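Local atomic coordinates of short chain dehydrogenase (Rhodopseudomonas palustris, PDB entry 3H7A), a protein that is of unestablished substrate but belongs to the Rossmann-fold short-chain dehydrogenases, whose members carry out NAD(P)(H)-dependent oxidation or reduction. Residues K136-G141 with G221-L226; N177-H182 with S232-E237. One frame throughout, in Å; residues are numbered along the deposited sequence. Where two conformers were deposited one is given.

Interaction 1. Residues K136-G141 with G221-L226; sequences KIFFTG and GAYWQL
The rings of Phe138 and Tyr223 run nearly parallel, their planes 9° apart, but are slid so far past each other that they barely overlap, with centroids 5.7 Å apart. The closest touch is oblique, between Phe138 CB and Tyr223 CE1 at 3.5 Å, while Tyr223 CD1 leans toward Phe138 CD2. At the far edge of the tyrosine ring, in its plane, sits Thr140 OG1, 2.6 Å from Tyr223 OH in a short hydrogen bond whose donor may be either hydroxyl. With OG1 set beside its own backbone N (chi1 -56°), Thr140 meets the tyrosine hydroxyl and also bonds Asn90 OD1. On the same side of the Phe138 ring, Leu226 CB comes to 3.8 Å from Phe138 CZ, again obliquely. The contact packs helix 216-228 along one side of the parallel Rossmann sheet; the axes of the two short segments come within 10.4 Å and run roughly antiparallel. Phe139, pointing the opposite way, packs against helix 153-173, so strand 135-142 is sandwiched between helical layers. Were an alanine here instead of Phe138, the ring lying against both Tyr223 and Leu226 would be missing, and the gap would probably leave the tyrosine ring freer to tilt about its hydroxyl bond. In the conformer described, Lys136, extended beyond CG, donates a 2.9 Å hydrogen bond from NZ to Leu226 O, on a lone pair in the carbonyl plane; the carbonyls of Tyr227 and Gln229 and His179 ND1 also bond this NZ, at the C-terminal end of the helix.

Interaction 2. Residues N177-H182 with S232-E237; sequences NIHVAH and SAWTFE
His179 lies flat on the indole of Trp234, the imidazole stacked face to face with the five-membered ring (centroids 3.8 Å apart, planes at 12°). The histidine CB continues the overlap as a CH-pi contact, 3.6 Å above the centre of the six-membered ring. With CG trans to the backbone N (chi1 -175°), His179 NE2 reaches from the strand to donate a nearly straight 2.8 Å bond to Thr235 O, near the ring plane. Farther along, His182 N bonds Phe236 O (2.8 Å), opening the parallel pairing that makes 237-240 the outermost strand of the Rossmann sheet within this chain; the second subunit packs on the loop's outer side. Equally tight, His182 ND1 donates to the anti lone pair of Glu237 OE2 at 2.8 Å, and Arg163 forms a salt bridge to the same oxygen. The looser, partly exposed side is Asn177, its ND2 held by Gly133 O and its OD1 only 3.9 Å from Trp234 CH2, and the Phe236 ring, whose edge meets the buried, partnerless Val180 O. Two donors on one oxygen would favour a charged Glu237, while His179, giving through NE2 and, in the Lys136 conformer described, accepting at ND1, is consistent with a neutral imidazole.

In the fold
Interactions 1 and 2, with centres about 9 Å apart, are built on neighbouring strands, 135-142 in interaction 1 and 178-185 in interaction 2. Probable hydrogen bonds join them where Ala181 O meets Phe139 N at 2.9 Å and Ala181 N meets Ile137 O at 2.9 Å. The helix of interaction 1 leads through the loop of interaction 2 into strand 237-240, completing a beta-alpha-beta crossover from strand 178-185 whose residues 187-213 are not modelled. The two packings meet at the helix end, with Leu226 O 3.3 Å from His179 CE1. At the opposite end of strand 135-142, Thr140 O bonds Lys159 NZ; this lysine probably corresponds to the one in the family's active site, which would place the Thr140 end of interaction 1 beside that site.

Interaction 1. Residues K136-G141 with G221-L226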
ATOM      1  N   LYS B 136      -6.474  25.401   1.922  1.00 25.86           N
ATOM      2  CA  LYS B 136      -6.537  24.042   1.381  0.50 25.32           C
ATOM      3  C   LYS B 136      -5.623  23.953   0.163  1.00 24.99           C
ATOM      4  O   LYS B 136      -5.634  24.828  -0.696  1.00 23.63           O
ATOM      5  CB  LYS B 136      -7.984  23.616   1.058  0.50 22.82           C
ATOM      6  CG  LYS B 136      -8.936  23.590   2.291  0.50 24.17           C
ATOM      7  CD  LYS B 136     -10.088  22.588   2.185  0.50 26.34           C
ATOM      8  CE  LYS B 136     -10.807  22.386   3.543  0.50 22.95           C
ATOM      9  NZ  LYS B 136     -11.713  21.176   3.580  0.50  8.15           N
ATOM     10  N   ILE B 137      -4.801  22.905   0.115  1.00 24.92           N
ATOM     11  CA  ILE B 137      -3.846  22.711  -0.977  1.00 22.56           C
ATOM     12  C   ILE B 137      -4.022  21.329  -1.555  1.00 24.88           C
ATOM     13  O   ILE B 137      -3.660  20.338  -0.923  1.00 23.69           O
ATOM     14  CB  ILE B 137      -2.375  22.829  -0.518  1.00 18.59           C
ATOM     15  CG1 ILE B 137      -2.149  24.123   0.267  1.00 22.26           C
ATOM     16  CG2 ILE B 137      -1.454  22.724  -1.732  1.00 21.58           C
ATOM     17  CD1 ILE B 137      -0.791  24.248   0.913  1.00 23.39           C
ATOM     18  N   PHE B 138      -4.567  21.279  -2.763  1.00 19.94           N
ATOM     19  CA  PHE B 138      -4.972  20.038  -3.394  1.00 21.65           C
ATOM     20  C   PHE B 138      -4.069  19.755  -4.576  1.00 22.98           C
ATOM     21  O   PHE B 138      -3.745  20.665  -5.344  1.00 26.35           O
ATOM     22  CB  PHE B 138      -6.429  20.151  -3.867  1.00 20.66           C
ATOM     23  CG  PHE B 138      -7.429  20.332  -2.755  1.00 23.11           C
ATOM     24  CD1 PHE B 138      -7.121  19.991  -1.441  1.00 16.09           C
ATOM     25  CD2 PHE B 138      -8.707  20.801  -3.031  1.00 23.58           C
ATOM     26  CE1 PHE B 138      -8.040  20.142  -0.425  1.00 29.08           C
ATOM     27  CE2 PHE B 138      -9.644  20.940  -2.019  1.00 26.75           C
ATOM     28  CZ  PHE B 138      -9.307  20.610  -0.715  1.00 20.69           C
ATOM     29  N   PHE B 139      -3.667  18.491  -4.719  1.00 23.24           N
ATOM     30  CA  PHE B 139      -2.796  18.051  -5.796  1.00 19.93           C
ATOM     31  C   PHE B 139      -3.497  16.977  -6.610  1.00 20.61           C
ATOM     32  O   PHE B 139      -4.029  16.029  -6.041  1.00 27.35           O
ATOM     33  CB  PHE B 139      -1.522  17.453  -5.208  1.00 18.12           C
ATOM     34  CG  PHE B 139      -0.661  18.448  -4.479  1.00 19.30           C
ATOM     35  CD1 PHE B 139       0.214  19.272  -5.185  1.00 23.76           C
ATOM     36  CD2 PHE B 139      -0.705  18.542  -3.087  1.00 21.24           C
ATOM     37  CE1 PHE B 139       1.043  20.194  -4.525  1.00 20.93           C
ATOM     38  CE2 PHE B 139       0.116  19.448  -2.411  1.00 18.76           C
ATOM     39  CZ  PHE B 139       0.997  20.283  -3.149  1.00 18.69           C
ATOM     40  N   THR B 140      -3.502  17.117  -7.935  1.00 20.61           N
ATOM     41  CA  THR B 140      -4.079  16.089  -8.805  1.00 19.91           C
ATOM     42  C   THR B 140      -3.074  14.987  -9.100  1.00 18.49           C
ATOM     43  O   THR B 140      -2.058  15.234  -9.745  1.00 22.16           O
ATOM     44  CB  THR B 140      -4.573  16.660 -10.144  1.00 25.39           C
ATOM     45  OG1 THR B 140      -5.516  17.713  -9.902  1.00 27.11           O
ATOM     46  CG2 THR B 140      -5.256  15.584 -10.952  1.00 23.80           C
ATOM     47  N   GLY B 141      -3.394  13.772  -8.656  1.00 20.83           N
ATOM     48  CA  GLY B 141      -2.559  12.591  -8.894  1.00 17.77           C
ATOM     49  C   GLY B 141      -3.126  11.699  -9.976  1.00 24.05           C
ATOM     50  O   GLY B 141      -4.158  12.009 -10.559  1.00 19.32           O
ATOM     51  N   GLY B 221     -16.295  18.302  -8.870  1.00 30.73           N
ATOM     52  CA  GLY B 221     -17.194  17.898  -7.795  1.00 25.50           C
ATOM     53  C   GLY B 221     -16.453  17.264  -6.643  1.00 27.91           C
ATOM     54  O   GLY B 221     -16.696  17.617  -5.487  1.00 27.07           O
ATOM     55  N   ALA B 222     -15.532  16.347  -6.964  1.00 23.99           N
ATOM     56  CA  ALA B 222     -14.671  15.691  -5.959  1.00 26.12           C
ATOM     57  C   ALA B 222     -13.769  16.681  -5.207  1.00 28.14           C
ATOM     58  O   ALA B 222     -13.604  16.585  -3.986  1.00 25.26           O
ATOM     59  CB  ALA B 222     -13.839  14.579  -6.606  1.00 24.89           C
ATOM     60  N   TYR B 223     -13.198  17.643  -5.931  1.00 26.33           N
ATOM     61  CA  TYR B 223     -12.420  18.685  -5.284  1.00 26.85           C
ATOM     62  C   TYR B 223     -13.290  19.551  -4.388  1.00 25.02           C
ATOM     63  O   TYR B 223     -12.859  19.950  -3.294  1.00 24.76           O
ATOM     64  CB  TYR B 223     -11.701  19.536  -6.315  1.00 27.43           C
ATOM     65  CG  TYR B 223     -10.354  18.993  -6.684  1.00 21.51           C
ATOM     66  CD1 TYR B 223      -9.452  18.616  -5.695  1.00 27.55           C
ATOM     67  CD2 TYR B 223      -9.975  18.856  -8.018  1.00 26.09           C
ATOM     68  CE1 TYR B 223      -8.212  18.111  -6.013  1.00 22.34           C
ATOM     69  CE2 TYR B 223      -8.719  18.366  -8.354  1.00 21.43           C
ATOM     70  CZ  TYR B 223      -7.844  18.000  -7.327  1.00 24.29           C
ATOM     71  OH  TYR B 223      -6.597  17.506  -7.593  1.00 28.78           O
ATOM     72  N   TRP B 224     -14.518  19.825  -4.841  1.00 23.06           N
ATOM     73  CA  TRP B 224     -15.483  20.550  -4.006  1.00 24.47           C
ATOM     74  C   TRP B 224     -15.854  19.746  -2.754  1.00 29.37           C
ATOM     75  O   TRP B 224     -15.926  20.299  -1.656  1.00 26.79           O
ATOM     76  CB  TRP B 224     -16.738  20.986  -4.789  1.00 26.16           C
ATOM     77  CG  TRP B 224     -17.643  21.865  -3.927  1.00 31.59           C
ATOM     78  CD1 TRP B 224     -18.877  21.546  -3.440  1.00 30.02           C
ATOM     79  CD2 TRP B 224     -17.339  23.176  -3.415  1.00 28.86           C
ATOM     80  NE1 TRP B 224     -19.370  22.582  -2.669  1.00 24.91           N
ATOM     81  CE2 TRP B 224     -18.445  23.592  -2.640  1.00 27.18           C
ATOM     82  CE3 TRP B 224     -16.245  24.045  -3.552  1.00 31.78           C
ATOM     83  CZ2 TRP B 224     -18.483  24.831  -1.993  1.00 30.63           C
ATOM     84  CZ3 TRP B 224     -16.289  25.282  -2.922  1.00 31.06           C
ATOM     85  CH2 TRP B 224     -17.396  25.658  -2.137  1.00 30.39           C
ATOM     86  N   GLN B 225     -16.047  18.437  -2.918  1.00 26.56           N
ATOM     87  CA  GLN B 225     -16.250  17.549  -1.781  1.00 31.26           C
ATOM     88  C   GLN B 225     -15.100  17.647  -0.759  1.00 30.83           C
ATOM     89  O   GLN B 225     -15.341  17.780   0.443  1.00 32.44           O
ATOM     90  CB  GLN B 225     -16.435  16.108  -2.252  1.00 32.32           C
ATOM     91  CG  GLN B 225     -16.880  15.163  -1.142  1.00 48.04           C
ATOM     92  CD  GLN B 225     -16.416  13.732  -1.345  1.00 48.09           C
ATOM     93  OE1 GLN B 225     -16.102  13.033  -0.379  1.00 44.17           O
ATOM     94  NE2 GLN B 225     -16.380  13.288  -2.600  1.00 40.44           N
ATOM     95  N   LEU B 226     -13.856  17.599  -1.235  1.00 30.24           N
ATOM     96  CA  LEU B 226     -12.700  17.746  -0.345  1.00 24.72           C
ATOM     97  C   LEU B 226     -12.693  19.120   0.315  1.00 30.33           C
ATOM     98  O   LEU B 226     -12.401  19.239   1.517  1.00 26.77           O
ATOM     99  CB  LEU B 226     -11.386  17.500  -1.095  1.00 28.33           C
ATOM    100  CG  LEU B 226     -11.000  16.049  -1.396  1.00 27.64           C
ATOM    101  CD1 LEU B 226      -9.849  15.976  -2.381  1.00 23.02           C
ATOM    102  CD2 LEU B 226     -10.672  15.295  -0.105  1.00 29.80           C
TER

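Interaction 2. Residues N177-H182 with S232-E237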
ATOM      1  N   ASN B 177      -3.856  23.732  10.428  1.00 28.09           N
ATOM      2  CA  ASN B 177      -5.125  24.162   9.803  1.00 28.02           C
ATOM      3  C   ASN B 177      -5.101  24.279   8.280  1.00 29.43           C
ATOM      4  O   ASN B 177      -5.944  24.957   7.666  1.00 30.86           O
ATOM      5  CB  ASN B 177      -5.686  25.430  10.498  1.00 27.42           C
ATOM      6  CG  ASN B 177      -7.181  25.612  10.295  1.00 37.26           C
ATOM      7  OD1 ASN B 177      -7.937  24.649  10.216  1.00 45.00           O
ATOM      8  ND2 ASN B 177      -7.608  26.861  10.207  1.00 33.45           N
ATOM      9  N   ILE B 178      -4.154  23.588   7.663  1.00 22.58           N
ATOM     10  CA  ILE B 178      -4.154  23.466   6.210  1.00 23.80           C
ATOM     11  C   ILE B 178      -4.534  22.053   5.771  1.00 21.59           C
ATOM     12  O   ILE B 178      -3.835  21.094   6.060  1.00 25.96           O
ATOM     13  CB  ILE B 178      -2.803  23.895   5.606  1.00 24.51           C
ATOM     14  CG1 ILE B 178      -2.330  25.186   6.300  1.00 24.08           C
ATOM     15  CG2 ILE B 178      -2.906  23.973   4.088  1.00 17.00           C
ATOM     16  CD1 ILE B 178      -1.883  26.263   5.428  1.00 27.17           C
ATOM     17  N   HIS B 179      -5.647  21.938   5.059  1.00 19.03           N
ATOM     18  CA  HIS B 179      -6.065  20.677   4.494  1.00 20.73           C
ATOM     19  C   HIS B 179      -5.296  20.420   3.203  1.00 24.41           C
ATOM     20  O   HIS B 179      -5.699  20.871   2.121  1.00 21.51           O
ATOM     21  CB  HIS B 179      -7.570  20.706   4.210  1.00 21.32           C
ATOM     22  CG  HIS B 179      -8.143  19.404   3.730  1.00 24.39           C
ATOM     23  ND1 HIS B 179      -9.488  19.241   3.478  1.00 32.93           N
ATOM     24  CD2 HIS B 179      -7.565  18.206   3.464  1.00 26.67           C
ATOM     25  CE1 HIS B 179      -9.712  18.007   3.065  1.00 30.13           C
ATOM     26  NE2 HIS B 179      -8.562  17.358   3.044  1.00 30.82           N
ATOM     27  N   VAL B 180      -4.203  19.675   3.315  1.00 21.52           N
ATOM     28  CA  VAL B 180      -3.473  19.222   2.133  1.00 21.49           C
ATOM     29  C   VAL B 180      -4.149  17.940   1.668  1.00 23.46           C
ATOM     30  O   VAL B 180      -4.443  17.070   2.487  1.00 24.36           O
ATOM     31  CB  VAL B 180      -1.974  18.960   2.437  1.00 20.70           C
ATOM     32  CG1 VAL B 180      -1.203  18.635   1.171  1.00 21.10           C
ATOM     33  CG2 VAL B 180      -1.351  20.162   3.116  1.00 18.61           C
ATOM     34  N   ALA B 181      -4.432  17.830   0.371  1.00 20.97           N
ATOM     35  CA  ALA B 181      -5.026  16.609  -0.155  1.00 16.76           C
ATOM     36  C   ALA B 181      -4.447  16.212  -1.508  1.00 13.47           C
ATOM     37  O   ALA B 181      -3.816  17.026  -2.210  1.00 12.58           O
ATOM     38  CB  ALA B 181      -6.572  16.698  -0.216  1.00 16.34           C
ATOM     39  N   HIS B 182      -4.677  14.954  -1.874  1.00 24.05           N
ATOM     40  CA  HIS B 182      -4.151  14.380  -3.100  1.00 20.89           C
ATOM     41  C   HIS B 182      -5.272  13.588  -3.772  1.00 19.28           C
ATOM     42  O   HIS B 182      -5.696  12.556  -3.266  1.00 20.77           O
ATOM     43  CB  HIS B 182      -2.978  13.462  -2.742  1.00 24.99           C
ATOM     44  CG  HIS B 182      -2.190  12.972  -3.918  1.00 31.96           C
ATOM     45  ND1 HIS B 182      -1.867  11.641  -4.095  1.00 30.91           N
ATOM     46  CD2 HIS B 182      -1.630  13.636  -4.956  1.00 32.24           C
ATOM     47  CE1 HIS B 182      -1.163  11.505  -5.204  1.00 33.71           C
ATOM     48  NE2 HIS B 182      -1.004  12.699  -5.745  1.00 25.85           N
ATOM     49  N   SER B 232     -12.622  17.946  11.560  1.00 39.24           N
ATOM     50  CA  SER B 232     -12.803  16.770  12.402  1.00 40.40           C
ATOM     51  C   SER B 232     -12.780  15.510  11.547  1.00 37.84           C
ATOM     52  O   SER B 232     -12.710  14.404  12.073  1.00 42.68           O
ATOM     53  CB  SER B 232     -14.109  16.861  13.198  1.00 40.06           C
ATOM     54  OG  SER B 232     -15.196  17.229  12.361  1.00 45.42           O
ATOM     55  N   ALA B 233     -12.823  15.682  10.227  1.00 32.61           N
ATOM     56  CA  ALA B 233     -12.882  14.554   9.310  1.00 28.48           C
ATOM     57  C   ALA B 233     -12.283  14.848   7.931  1.00 29.87           C
ATOM     58  O   ALA B 233     -12.978  14.759   6.927  1.00 31.56           O
ATOM     59  CB  ALA B 233     -14.318  14.098   9.161  1.00 30.08           C
ATOM     60  N   TRP B 234     -10.996  15.173   7.871  1.00 31.70           N
ATOM     61  CA  TRP B 234     -10.357  15.433   6.579  1.00 27.14           C
ATOM     62  C   TRP B 234      -9.797  14.162   6.006  1.00 24.38           C
ATOM     63  O   TRP B 234      -9.261  13.326   6.739  1.00 26.79           O
ATOM     64  CB  TRP B 234      -9.200  16.413   6.716  1.00 24.58           C
ATOM     65  CG  TRP B 234      -9.603  17.852   6.845  1.00 24.74           C
ATOM     66  CD1 TRP B 234     -10.817  18.421   6.520  1.00 28.72           C
ATOM     67  CD2 TRP B 234      -8.766  18.919   7.283  1.00 24.26           C
ATOM     68  NE1 TRP B 234     -10.784  19.774   6.762  1.00 25.34           N
ATOM     69  CE2 TRP B 234      -9.533  20.103   7.232  1.00 17.21           C
ATOM     70  CE3 TRP B 234      -7.432  18.989   7.724  1.00 10.47           C
ATOM     71  CZ2 TRP B 234      -9.009  21.339   7.597  1.00 25.35           C
ATOM     72  CZ3 TRP B 234      -6.917  20.224   8.102  1.00 25.18           C
ATOM     73  CH2 TRP B 234      -7.705  21.378   8.038  1.00 25.31           C
ATOM     74  N   THR B 235      -9.898  14.047   4.689  1.00 26.67           N
ATOM     75  CA  THR B 235      -9.278  12.972   3.930  1.00 23.43           C
ATOM     76  C   THR B 235      -7.984  13.520   3.317  1.00 28.62           C
ATOM     77  O   THR B 235      -7.993  14.611   2.745  1.00 29.58           O
ATOM     78  CB  THR B 235     -10.235  12.513   2.807  1.00 26.81           C
ATOM     79  OG1 THR B 235     -11.466  12.075   3.389  1.00 36.74           O
ATOM     80  CG2 THR B 235      -9.658  11.389   2.004  1.00 23.12           C
ATOM     81  N   PHE B 236      -6.872  12.790   3.432  1.00 24.21           N
ATOM     82  CA  PHE B 236      -5.671  13.188   2.709  1.00 25.29           C
ATOM     83  C   PHE B 236      -5.728  12.753   1.254  1.00 26.28           C
ATOM     84  O   PHE B 236      -5.555  13.567   0.369  1.00 30.13           O
ATOM     85  CB  PHE B 236      -4.374  12.693   3.363  1.00 22.53           C
ATOM     86  CG  PHE B 236      -3.176  12.766   2.441  1.00 25.49           C
ATOM     87  CD1 PHE B 236      -2.601  13.993   2.119  1.00 23.83           C
ATOM     88  CD2 PHE B 236      -2.639  11.602   1.875  1.00 19.10           C
ATOM     89  CE1 PHE B 236      -1.506  14.077   1.235  1.00 19.16           C
ATOM     90  CE2 PHE B 236      -1.561  11.670   0.985  1.00 12.61           C
ATOM     91  CZ  PHE B 236      -0.989  12.914   0.666  1.00 20.82           C
ATOM     92  N   GLU B 237      -5.968  11.468   1.010  1.00 24.78           N
ATOM     93  CA  GLU B 237      -5.919  10.931  -0.343  1.00 18.35           C
ATOM     94  C   GLU B 237      -7.220  10.253  -0.701  1.00 21.84           C
ATOM     95  O   GLU B 237      -7.795   9.541   0.109  1.00 21.89           O
ATOM     96  CB  GLU B 237      -4.793   9.912  -0.453  1.00 20.30           C
ATOM     97  CG  GLU B 237      -4.321   9.625  -1.853  1.00 21.13           C
ATOM     98  CD  GLU B 237      -2.988   8.908  -1.843  1.00 29.91           C
ATOM     99  OE1 GLU B 237      -2.859   7.898  -1.125  1.00 31.41           O
ATOM    100  OE2 GLU B 237      -2.061   9.361  -2.540  1.00 24.77           O
TER